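Protelomerase (Agrobacterium tumefaciens, PDB 4F43) probably resolves replicated telomeres into the hairpin ends of a linear chromosome and protects them, with this fragment containing its catalytic domain. Local coordinates at residues A[123-128]-A[309-314]; A[117-122]-A[254-259]; A[270-275]-A[284-289]; A[178-183]-A[198-203]. The protein carries 1 engineered substitution. All blocks are in the same frame, centred on the assembly; numbering follows the deposited sequence. Where two conformers were deposited one is given.

Interaction 1: A[123-128]-A[309-314]; sequences NYRQVL and LPEDRD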
# COMPACT_ATOMS: atom_id res chain seq x y z
N ASN A 123 -5.88 -21.58 -10.80
CA ASN A 123 -5.20 -21.19 -12.04
C ASN A 123 -4.08 -20.18 -11.81
O ASN A 123 -3.91 -19.25 -12.60
CB ASN A 123 -6.21 -20.63 -13.04
CG ASN A 123 -7.40 -21.55 -13.25
OD1 ASN A 123 -7.25 -22.77 -13.33
ND2 ASN A 123 -8.59 -20.96 -13.35
N TYR A 124 -3.33 -20.35 -10.73
CA TYR A 124 -2.29 -19.38 -10.36
C TYR A 124 -1.08 -19.43 -11.29
O TYR A 124 -0.43 -18.40 -11.52
CB TYR A 124 -1.87 -19.55 -8.90
CG TYR A 124 -0.90 -20.68 -8.64
CD1 TYR A 124 0.47 -20.44 -8.56
CD2 TYR A 124 -1.35 -21.99 -8.47
CE1 TYR A 124 1.36 -21.47 -8.32
CE2 TYR A 124 -0.46 -23.02 -8.23
CZ TYR A 124 0.89 -22.76 -8.16
OH TYR A 124 1.78 -23.78 -7.92
N ARG A 125 -0.78 -20.61 -11.82
CA ARG A 125 0.33 -20.78 -12.75
C ARG A 125 0.11 -19.93 -14.00
O ARG A 125 1.04 -19.33 -14.54
CB ARG A 125 0.50 -22.25 -13.13
CG ARG A 125 0.90 -23.16 -11.99
CD ARG A 125 1.03 -24.60 -12.45
NE ARG A 125 1.57 -25.47 -11.40
CZ ARG A 125 2.86 -25.70 -11.22
NH1 ARG A 125 3.76 -25.13 -12.01
NH2 ARG A 125 3.26 -26.50 -10.24
N GLN A 126 -1.14 -19.90 -14.45
CA GLN A 126 -1.52 -19.11 -15.62
C GLN A 126 -1.32 -17.63 -15.35
O GLN A 126 -0.86 -16.89 -16.22
CB GLN A 126 -2.97 -19.39 -16.00
CG GLN A 126 -3.29 -20.86 -16.19
CD GLN A 126 -4.65 -21.09 -16.81
OE1 GLN A 126 -5.08 -20.34 -17.69
NE2 GLN A 126 -5.34 -22.13 -16.35
N VAL A 127 -1.66 -17.20 -14.14
CA VAL A 127 -1.48 -15.80 -13.74
C VAL A 127 -0.00 -15.43 -13.71
O VAL A 127 0.40 -14.38 -14.22
CB VAL A 127 -2.11 -15.53 -12.36
CG1 VAL A 127 -1.79 -14.12 -11.89
CG2 VAL A 127 -3.61 -15.77 -12.39
N LEU A 128 0.80 -16.30 -13.10
CA LEU A 128 2.25 -16.11 -13.06
C LEU A 128 2.82 -16.00 -14.47
O LEU A 128 3.68 -15.15 -14.74
CB LEU A 128 2.92 -17.26 -12.31
CG LEU A 128 2.61 -17.36 -10.81
CD1 LEU A 128 3.15 -18.66 -10.24
CD2 LEU A 128 3.18 -16.17 -10.07
N LEU A 309 -2.77 -23.05 -2.21
CA LEU A 309 -2.30 -23.61 -3.47
C LEU A 309 -2.93 -24.97 -3.76
O LEU A 309 -3.09 -25.79 -2.86
CB LEU A 309 -0.77 -23.70 -3.50
CG LEU A 309 -0.05 -22.35 -3.54
CD1 LEU A 309 1.43 -22.54 -3.83
CD2 LEU A 309 -0.68 -21.42 -4.56
N PRO A 310 -3.30 -25.20 -5.03
CA PRO A 310 -3.99 -26.41 -5.51
C PRO A 310 -3.30 -27.70 -5.09
O PRO A 310 -3.97 -28.66 -4.72
CB PRO A 310 -3.95 -26.27 -7.03
CG PRO A 310 -3.85 -24.81 -7.26
CD PRO A 310 -3.03 -24.26 -6.14
N GLU A 311 -1.97 -27.72 -5.17
CA GLU A 311 -1.21 -28.91 -4.80
C GLU A 311 -1.30 -29.21 -3.31
O GLU A 311 -1.40 -30.38 -2.91
CB GLU A 311 0.26 -28.78 -5.23
CG GLU A 311 0.82 -27.37 -5.13
CD GLU A 311 1.02 -26.72 -6.49
OE1 GLU A 311 0.08 -26.76 -7.31
OE2 GLU A 311 2.12 -26.19 -6.74
N ASP A 312 -1.28 -28.17 -2.49
CA ASP A 312 -1.44 -28.32 -1.05
C ASP A 312 -2.83 -28.85 -0.74
O ASP A 312 -3.00 -29.76 0.07
CB ASP A 312 -1.21 -26.99 -0.34
CG ASP A 312 0.17 -26.42 -0.59
OD1 ASP A 312 1.08 -27.19 -0.94
OD2 ASP A 312 0.35 -25.19 -0.43
N ARG A 313 -3.83 -28.27 -1.41
CA ARG A 313 -5.21 -28.71 -1.29
C ARG A 313 -5.33 -30.18 -1.67
O ARG A 313 -6.12 -30.92 -1.08
CB ARG A 313 -6.11 -27.85 -2.19
CG ARG A 313 -7.62 -28.05 -2.01
CD ARG A 313 -8.17 -29.15 -2.91
NE ARG A 313 -7.54 -29.14 -4.23
CZ ARG A 313 -8.03 -28.50 -5.29
NH1 ARG A 313 -9.16 -27.82 -5.19
NH2 ARG A 313 -7.39 -28.55 -6.45
N ASP A 314 -4.53 -30.60 -2.65
CA ASP A 314 -4.54 -31.98 -3.11
C ASP A 314 -3.94 -32.93 -2.08
O ASP A 314 -4.61 -33.85 -1.60
CB ASP A 314 -3.81 -32.11 -4.44
CG ASP A 314 -4.62 -31.56 -5.61
OD1 ASP A 314 -5.86 -31.50 -5.49
OD2 ASP A 314 -4.01 -31.20 -6.64
O HOH W 1 4.89 -27.39 -8.48
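Y124 meets L309, P310 and E311. The axes of segments 124-128 and 310-314 are 13.8 Å apart at closest, and the contact is made by side chains. For Y124, chi1 of 80° sets CG between the backbone N and the carbonyl carbon, and the ring extends toward the second helix. One methyl of L309 sits almost exactly over a ring face: CD2 of L309 lies 3.9 Å from the Y124 centroid and 7° off the normal, a CH-pi contact. P310 comes in obliquely, its CD 3.5 Å from Y124 CE2. At the ring's far end, Y124 OH donates to E311 OE2 at 2.7 Å, approaching from above the carboxylate plane, while E311 OE1 lies at the ring edge. The glutamate is bent at chi2 (-108°), which folds its carboxylate back to this hydroxyl.

Both helices begin here: N123 and L309 occupy the N-cap positions of two nearly antiparallel helices, and the contact ties the start of helix 124-134 to that of helix 310-316, some 186 residues later in the chain. The exposed polar margin lies toward R125. R125 CG lies over the rim of the Y124 face opposite L309, so aliphatic carbons flank the ring on both faces. The extended arginine chain then carries NH2 to 3.7 Å from E311 OE2, a long salt bridge, and a water is weakly bonded to both groups. Helix 263-276 backs the same cluster, with L267 against Y124 and H274 against L309 and E311.

Interaction 2: A[117-122]-A[254-259]; sequences ALITFE and PKEELP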
# COMPACT_ATOMS: atom_id res chain seq x y z
N ALA A 117 -11.26 -19.86 6.13
CA ALA A 117 -11.85 -20.12 4.82
C ALA A 117 -10.93 -19.66 3.70
O ALA A 117 -11.19 -18.64 3.06
CB ALA A 117 -13.21 -19.44 4.72
N LEU A 118 -9.86 -20.41 3.48
CA LEU A 118 -8.88 -20.09 2.45
C LEU A 118 -9.45 -20.26 1.04
O LEU A 118 -10.28 -21.13 0.80
CB LEU A 118 -7.63 -20.95 2.62
CG LEU A 118 -6.38 -20.26 3.18
CD1 LEU A 118 -6.75 -19.33 4.33
CD2 LEU A 118 -5.36 -21.29 3.63
N ILE A 119 -8.98 -19.42 0.13
CA ILE A 119 -9.42 -19.47 -1.26
C ILE A 119 -8.45 -20.27 -2.11
O ILE A 119 -7.24 -20.05 -2.08
CB ILE A 119 -9.54 -18.05 -1.86
CG1 ILE A 119 -10.62 -17.26 -1.11
CG2 ILE A 119 -9.86 -18.11 -3.34
CD1 ILE A 119 -10.81 -15.85 -1.64
N THR A 120 -8.99 -21.22 -2.88
CA THR A 120 -8.16 -22.09 -3.70
C THR A 120 -7.78 -21.41 -5.01
O THR A 120 -8.60 -21.27 -5.92
CB THR A 120 -8.89 -23.41 -4.00
OG1 THR A 120 -9.69 -23.79 -2.87
CG2 THR A 120 -7.88 -24.51 -4.30
N PHE A 121 -6.52 -20.99 -5.10
CA PHE A 121 -6.01 -20.32 -6.29
C PHE A 121 -5.61 -21.35 -7.34
O PHE A 121 -4.43 -21.61 -7.55
CB PHE A 121 -4.81 -19.44 -5.93
CG PHE A 121 -4.72 -18.18 -6.73
CD1 PHE A 121 -4.33 -17.00 -6.13
CD2 PHE A 121 -5.01 -18.17 -8.08
CE1 PHE A 121 -4.24 -15.83 -6.86
CE2 PHE A 121 -4.92 -17.01 -8.82
CZ PHE A 121 -4.53 -15.84 -8.21
N GLU A 122 -6.61 -21.92 -8.01
CA GLU A 122 -6.39 -23.04 -8.92
C GLU A 122 -5.56 -22.70 -10.16
O GLU A 122 -4.65 -23.44 -10.53
CB GLU A 122 -7.73 -23.67 -9.32
CG GLU A 122 -8.28 -24.61 -8.26
CD GLU A 122 -9.79 -24.52 -8.13
OE1 GLU A 122 -10.38 -23.58 -8.71
OE2 GLU A 122 -10.38 -25.38 -7.44
N PRO A 254 -9.71 -16.73 -9.26
CA PRO A 254 -10.70 -17.41 -8.41
C PRO A 254 -12.07 -16.73 -8.42
O PRO A 254 -12.15 -15.51 -8.32
CB PRO A 254 -10.07 -17.32 -7.02
CG PRO A 254 -8.61 -17.40 -7.29
CD PRO A 254 -8.38 -16.70 -8.61
N LYS A 255 -13.12 -17.53 -8.55
CA LYS A 255 -14.48 -17.03 -8.67
C LYS A 255 -14.99 -16.35 -7.41
O LYS A 255 -15.99 -15.64 -7.44
CB LYS A 255 -15.43 -18.17 -9.05
CG LYS A 255 -15.39 -19.34 -8.08
CD LYS A 255 -16.23 -20.51 -8.57
CE LYS A 255 -16.13 -21.70 -7.63
NZ LYS A 255 -16.90 -22.87 -8.13
N GLU A 256 -14.28 -16.56 -6.30
CA GLU A 256 -14.71 -16.03 -5.01
C GLU A 256 -14.49 -14.52 -4.89
O GLU A 256 -14.98 -13.89 -3.95
CB GLU A 256 -13.99 -16.76 -3.87
CG GLU A 256 -14.31 -18.25 -3.76
CD GLU A 256 -13.52 -19.10 -4.74
OE1 GLU A 256 -12.72 -18.53 -5.51
OE2 GLU A 256 -13.70 -20.33 -4.74
N GLU A 257 -13.75 -13.95 -5.83
CA GLU A 257 -13.42 -12.53 -5.77
C GLU A 257 -13.09 -11.95 -7.14
O GLU A 257 -13.19 -12.63 -8.16
CB GLU A 257 -12.26 -12.30 -4.81
CG GLU A 257 -10.96 -12.96 -5.26
CD GLU A 257 -9.83 -12.77 -4.27
OE1 GLU A 257 -10.12 -12.52 -3.08
OE2 GLU A 257 -8.66 -12.86 -4.68
N LEU A 258 -12.68 -10.68 -7.14
CA LEU A 258 -12.28 -9.99 -8.37
C LEU A 258 -10.79 -9.70 -8.35
O LEU A 258 -10.20 -9.51 -7.28
CB LEU A 258 -13.08 -8.69 -8.53
CG LEU A 258 -14.36 -8.76 -9.36
CD1 LEU A 258 -15.35 -7.71 -8.90
CD2 LEU A 258 -14.04 -8.58 -10.84
N PRO A 259 -10.16 -9.69 -9.53
CA PRO A 259 -8.73 -9.39 -9.67
C PRO A 259 -8.36 -8.00 -9.16
O PRO A 259 -8.87 -7.00 -9.67
CB PRO A 259 -8.50 -9.48 -11.18
CG PRO A 259 -9.56 -10.39 -11.67
CD PRO A 259 -10.76 -10.09 -10.82
O HOH W 2 -12.15 -22.36 -2.56
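A short strand packed against a type I beta turn makes this contact: I119 and F121, in and just after strand 119-120, meet P254, E256 and E257 of the turn P254-E257. The pyrrolidine of P254 is central, with partners at two corners. Its CD lies over a face of the F121 ring, 3.9 Å from the centroid and 30° off the normal, which makes a CH-pi contact displaced toward the rim; CD is 3.5 Å from F121 CE2. Its CB meets I119 CG2 at 3.8 Å, and the two side chains cross at about a right angle. F121 is the centre of an inverse gamma turn. Although its CB points away from the turn residues, chi1 of -146° brings the ring back so that one face meets P254.

I119 then divides its two branches between acidic neighbours. CG2 of I119 touches E256 OE1 at 3.6 Å, and I119 CD1 reaches E257 OE1 at 3.7 Å. The other oxygen of the second carboxylate, E257 OE2, is hydrogen-bonded to Y307 OH and W253 NE1, which would hold the group in place. On the exposed margin, a water 2.9 Å from T120 OG1 also donates weakly to E256 OE2.

The strand itself pairs in parallel with strand 307-308 through backbone hydrogen bonds, I119 with T306 and T308, F121 with T308. Y307 and W253 meet the F121 ring edge-to-face, and the turn leads on toward helix 263-276, with P259 leaning on helix 230-248.

Interaction 3: A[270-275]-A[284-289]; sequences EVAYHN and NSYFAA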
# COMPACT_ATOMS: atom_id res chain seq x y z
N GLU A 270 2.66 -16.58 -1.03
CA GLU A 270 2.29 -17.99 -0.99
C GLU A 270 3.20 -18.86 -1.85
O GLU A 270 3.71 -19.89 -1.40
CB GLU A 270 0.84 -18.17 -1.44
CG GLU A 270 0.21 -19.50 -1.07
CD GLU A 270 -0.29 -19.52 0.37
OE1 GLU A 270 -0.12 -18.50 1.07
OE2 GLU A 270 -0.86 -20.55 0.78
N VAL A 271 3.42 -18.43 -3.09
CA VAL A 271 4.23 -19.19 -4.03
C VAL A 271 5.71 -19.24 -3.63
O VAL A 271 6.32 -20.31 -3.64
CB VAL A 271 4.10 -18.64 -5.47
CG1 VAL A 271 5.10 -19.31 -6.40
CG2 VAL A 271 2.68 -18.85 -5.98
N ALA A 272 6.27 -18.08 -3.28
CA ALA A 272 7.68 -18.04 -2.91
C ALA A 272 7.94 -18.80 -1.61
O ALA A 272 9.04 -19.32 -1.40
CB ALA A 272 8.18 -16.61 -2.81
N TYR A 273 6.94 -18.85 -0.74
CA TYR A 273 7.04 -19.73 0.43
C TYR A 273 6.98 -21.18 -0.02
O TYR A 273 7.70 -22.03 0.51
CB TYR A 273 5.92 -19.45 1.44
CG TYR A 273 5.90 -20.45 2.58
CD1 TYR A 273 6.74 -20.29 3.68
CD2 TYR A 273 5.06 -21.55 2.55
CE1 TYR A 273 6.73 -21.20 4.72
CE2 TYR A 273 5.04 -22.46 3.59
CZ TYR A 273 5.88 -22.28 4.67
OH TYR A 273 5.87 -23.19 5.70
N HIS A 274 6.12 -21.46 -0.99
CA HIS A 274 5.94 -22.82 -1.49
C HIS A 274 7.20 -23.35 -2.17
O HIS A 274 7.41 -24.56 -2.24
CB HIS A 274 4.76 -22.86 -2.46
CG HIS A 274 4.39 -24.25 -2.90
ND1 HIS A 274 5.02 -24.90 -3.94
CD2 HIS A 274 3.44 -25.10 -2.44
CE1 HIS A 274 4.48 -26.09 -4.10
NE2 HIS A 274 3.52 -26.24 -3.20
N ASN A 275 8.03 -22.45 -2.67
CA ASN A 275 9.22 -22.85 -3.43
C ASN A 275 10.56 -22.69 -2.71
O ASN A 275 11.42 -23.58 -2.79
CB ASN A 275 9.27 -22.12 -4.77
CG ASN A 275 8.22 -22.62 -5.75
OD1 ASN A 275 7.17 -23.11 -5.35
ND2 ASN A 275 8.51 -22.51 -7.04
N ASN A 284 4.98 -17.35 8.98
CA ASN A 284 4.95 -15.96 9.42
C ASN A 284 6.32 -15.30 9.33
O ASN A 284 6.44 -14.14 8.92
CB ASN A 284 4.41 -15.86 10.85
CG ASN A 284 3.06 -16.52 11.02
OD1 ASN A 284 2.96 -17.65 11.48
ND2 ASN A 284 2.00 -15.80 10.65
N SER A 285 7.35 -16.05 9.70
CA SER A 285 8.71 -15.53 9.69
C SER A 285 9.19 -15.25 8.27
O SER A 285 9.76 -14.19 8.00
CB SER A 285 9.66 -16.50 10.39
OG SER A 285 10.94 -15.92 10.56
N TYR A 286 8.96 -16.20 7.37
CA TYR A 286 9.37 -16.05 5.98
C TYR A 286 8.60 -14.91 5.32
O TYR A 286 9.18 -14.11 4.58
CB TYR A 286 9.15 -17.35 5.22
CG TYR A 286 9.76 -17.35 3.84
CD1 TYR A 286 11.14 -17.36 3.67
CD2 TYR A 286 8.97 -17.34 2.70
CE1 TYR A 286 11.71 -17.36 2.41
CE2 TYR A 286 9.53 -17.35 1.44
CZ TYR A 286 10.90 -17.35 1.30
OH TYR A 286 11.46 -17.35 0.05
N PHE A 287 7.31 -14.83 5.61
CA PHE A 287 6.47 -13.74 5.11
C PHE A 287 7.02 -12.40 5.57
O PHE A 287 7.20 -11.49 4.76
CB PHE A 287 5.03 -13.92 5.59
CG PHE A 287 4.19 -14.76 4.68
CD1 PHE A 287 4.68 -15.93 4.14
CD2 PHE A 287 2.90 -14.37 4.36
CE1 PHE A 287 3.90 -16.71 3.30
CE2 PHE A 287 2.11 -15.14 3.53
CZ PHE A 287 2.62 -16.31 3.00
N ALA A 288 7.29 -12.28 6.86
CA ALA A 288 7.83 -11.05 7.42
C ALA A 288 9.18 -10.70 6.81
O ALA A 288 9.52 -9.53 6.64
CB ALA A 288 7.94 -11.16 8.93
N ALA A 289 9.96 -11.73 6.48
CA ALA A 289 11.29 -11.53 5.92
C ALA A 289 11.25 -11.01 4.49
O ALA A 289 11.94 -10.05 4.14
CB ALA A 289 12.09 -12.83 5.99
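Two aromatic residues of helix 283-291, Y286 and F287, fit against one turn of helix 263-276 around Y273. The Y286 ring lies low on the backbone there: its CE2 is 3.6 Å from Y273 CA and 3.5 Å from A272 O. Y286 CD2 also sits at the edge of the Y273 ring, near that ring's plane, 3.8 Å from Y273 CD1. F287 uses its own edge, bringing CE1 to 3.9 Å from Y273 CB, while its CZ lies 4.0 Å from E270 OE1. The E270 carboxylate stands almost perpendicular to that ring, their planes 83° apart.

Y273 and Y286 both carry CG opposite the backbone N (chi1 173° for Y273), and the two side chains cross obliquely. The axes of the two helical segments are 10.4 Å apart at closest approach, with N-to-C directions 119° apart. One step further out, E270 OE1 has a long, weak ion pair with K283, just ahead of the second segment.

P201 of strand 198-201 packs on A272 and Y286 from the sheet side, whereas H274 turns away toward L309 and helix 310-316.

Interaction 4: A[178-183]-A[198-203]; sequences ILFNGQ and YEIPVL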
# COMPACT_ATOMS: atom_id res chain seq x y z
N ILE A 178 16.70 -11.12 -6.05
CA ILE A 178 17.27 -9.81 -6.34
C ILE A 178 17.31 -8.95 -5.08
O ILE A 178 16.91 -9.40 -4.01
CB ILE A 178 16.45 -9.06 -7.42
CG1 ILE A 178 15.04 -8.77 -6.91
CG2 ILE A 178 16.40 -9.86 -8.71
CD1 ILE A 178 14.15 -8.08 -7.93
N LEU A 179 17.80 -7.72 -5.21
CA LEU A 179 17.82 -6.78 -4.09
C LEU A 179 16.74 -5.71 -4.29
O LEU A 179 16.29 -5.48 -5.41
CB LEU A 179 19.19 -6.13 -3.96
CG LEU A 179 20.38 -7.08 -3.80
CD1 LEU A 179 21.68 -6.30 -3.63
CD2 LEU A 179 20.17 -8.02 -2.62
N PHE A 180 16.33 -5.07 -3.20
CA PHE A 180 15.21 -4.13 -3.26
C PHE A 180 15.39 -2.91 -2.35
O PHE A 180 15.94 -3.02 -1.25
CB PHE A 180 13.90 -4.85 -2.94
CG PHE A 180 12.75 -3.92 -2.68
CD1 PHE A 180 12.18 -3.20 -3.71
CD2 PHE A 180 12.24 -3.78 -1.40
CE1 PHE A 180 11.12 -2.34 -3.47
CE2 PHE A 180 11.18 -2.93 -1.15
CZ PHE A 180 10.61 -2.21 -2.19
N ASN A 181 14.90 -1.77 -2.82
CA ASN A 181 14.93 -0.52 -2.07
C ASN A 181 14.05 0.52 -2.76
O ASN A 181 14.15 0.69 -3.98
CB ASN A 181 16.36 0.00 -1.96
CG ASN A 181 16.56 0.94 -0.78
OD1 ASN A 181 16.02 0.72 0.30
ND2 ASN A 181 17.35 1.99 -0.99
N GLY A 182 13.19 1.20 -2.02
CA GLY A 182 13.02 0.96 -0.60
C GLY A 182 11.57 0.72 -0.22
O GLY A 182 10.66 1.01 -0.99
N GLN A 183 11.37 0.19 0.98
CA GLN A 183 10.05 -0.17 1.47
C GLN A 183 9.16 1.06 1.66
O GLN A 183 9.65 2.17 1.88
CB GLN A 183 10.17 -0.95 2.78
CG GLN A 183 8.88 -1.60 3.28
CD GLN A 183 8.57 -2.91 2.59
OE1 GLN A 183 8.98 -3.14 1.46
NE2 GLN A 183 7.84 -3.78 3.28
N TYR A 198 17.51 -4.94 1.12
CA TYR A 198 17.48 -6.34 1.53
C TYR A 198 17.14 -7.28 0.38
O TYR A 198 16.60 -6.86 -0.64
CB TYR A 198 16.52 -6.54 2.71
CG TYR A 198 15.06 -6.28 2.39
CD1 TYR A 198 14.16 -7.33 2.27
CD2 TYR A 198 14.58 -4.99 2.22
CE1 TYR A 198 12.83 -7.11 1.98
CE2 TYR A 198 13.25 -4.75 1.93
CZ TYR A 198 12.38 -5.82 1.81
OH TYR A 198 11.05 -5.59 1.53
N GLU A 199 17.48 -8.55 0.55
CA GLU A 199 17.33 -9.55 -0.51
C GLU A 199 15.94 -10.17 -0.53
O GLU A 199 15.42 -10.59 0.50
CB GLU A 199 18.40 -10.63 -0.35
CG GLU A 199 18.53 -11.56 -1.55
CD GLU A 199 19.69 -12.53 -1.40
OE1 GLU A 199 20.69 -12.38 -2.14
OE2 GLU A 199 19.61 -13.44 -0.55
N ILE A 200 15.35 -10.23 -1.72
CA ILE A 200 14.02 -10.81 -1.90
C ILE A 200 14.03 -11.85 -3.01
O ILE A 200 14.80 -11.75 -3.96
CB ILE A 200 12.97 -9.73 -2.23
CG1 ILE A 200 13.39 -8.94 -3.48
CG2 ILE A 200 12.77 -8.80 -1.06
CD1 ILE A 200 12.35 -7.95 -3.95
N PRO A 201 13.16 -12.88 -2.90
CA PRO A 201 13.05 -13.89 -3.95
C PRO A 201 12.25 -13.38 -5.14
O PRO A 201 11.44 -12.46 -5.00
CB PRO A 201 12.30 -15.02 -3.26
CG PRO A 201 11.47 -14.34 -2.23
CD PRO A 201 12.32 -13.20 -1.73
N VAL A 202 12.47 -13.98 -6.30
CA VAL A 202 11.69 -13.67 -7.50
C VAL A 202 11.16 -14.94 -8.14
O VAL A 202 11.73 -16.02 -7.96
CB VAL A 202 12.52 -12.87 -8.52
CG1 VAL A 202 12.72 -11.44 -8.05
CG2 VAL A 202 13.86 -13.54 -8.76
N LEU A 203 10.08 -14.81 -8.90
CA LEU A 203 9.39 -15.97 -9.45
C LEU A 203 9.77 -16.26 -10.90
O LEU A 203 9.18 -17.11 -11.56
CB LEU A 203 7.87 -15.81 -9.30
CG LEU A 203 7.42 -15.56 -7.86
CD1 LEU A 203 5.91 -15.47 -7.76
CD2 LEU A 203 7.96 -16.64 -6.94
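Backbone hydrogen bonds pair I178 with I200 and F180 with Y198, with L179 and E199 forming the non-hydrogen-bonded pair between them. The first pair is firm: I178 N donates to I200 O at 2.9 Å (154°), and I200 N returns a straighter bond (172°) to I178 O. I178 O also receives a CA-H...O contact from E199. Toward Y198 the ladder slackens, as both bonds there are weak: F180 N to Y198 O at 3.1 Å and Y198 N to F180 O at 3.4 Å.

Beyond the strand, Q183 OE1 accepts a weak bond from Y198 OH at 3.2 Å, the amide plane standing steeply to the ring. The other end of this amide is held more firmly, Q183 NE2 donating to L291 O. The chain between F180 and Q183 includes a cis peptide before G182, and N181 ND2 is weakly bonded to E163.

One sheet face carries I178, F180, Y198 and I200. F180 and Y198 point the same way, with Y198 CE2 at the F180 ring edge, 3.6 Å from F180 CD2; I200 CD1 packs on F180 CB at 3.6 Å. Past the strand, V202 CG1 meets I178 CD1 at 3.7 Å. T151 of helix 140-151 lies against I178, I200 and V202, and R153 makes a cation-pi contact with F180. On the other face, L179 CD2 rests beside E199 CB. The two strands are the last pair of a four-stranded antiparallel sheet within the telomere resolvase catalytic domain, with 198-201 at its edge; the nearest atom of this contact is about 5 Å from the bound DNA.

Interactions 1 and 2 join parts of the chain more than 130 residues apart and alternate in order; their centres are 11 Å apart, and P310 packs on F121 and E122. Interaction 4 is nested within the loops closed by both, while interaction 3 follows interaction 2 and is nested within interaction 1. Helix 263-276 links three of them: it touches interaction 1 through H274, and A272 and V271 touch P201 and L203 of interaction 4, whose centre is 13 Å from that of interaction 3. Interactions 2 and 4 lie 27 Å apart, centre to centre, without touching. Together they connect the two-stranded parallel sheet, the helices and the four-stranded sheet, consistent with one compact unit around the telomere resolvase catalytic domain, which is bound to DNA here.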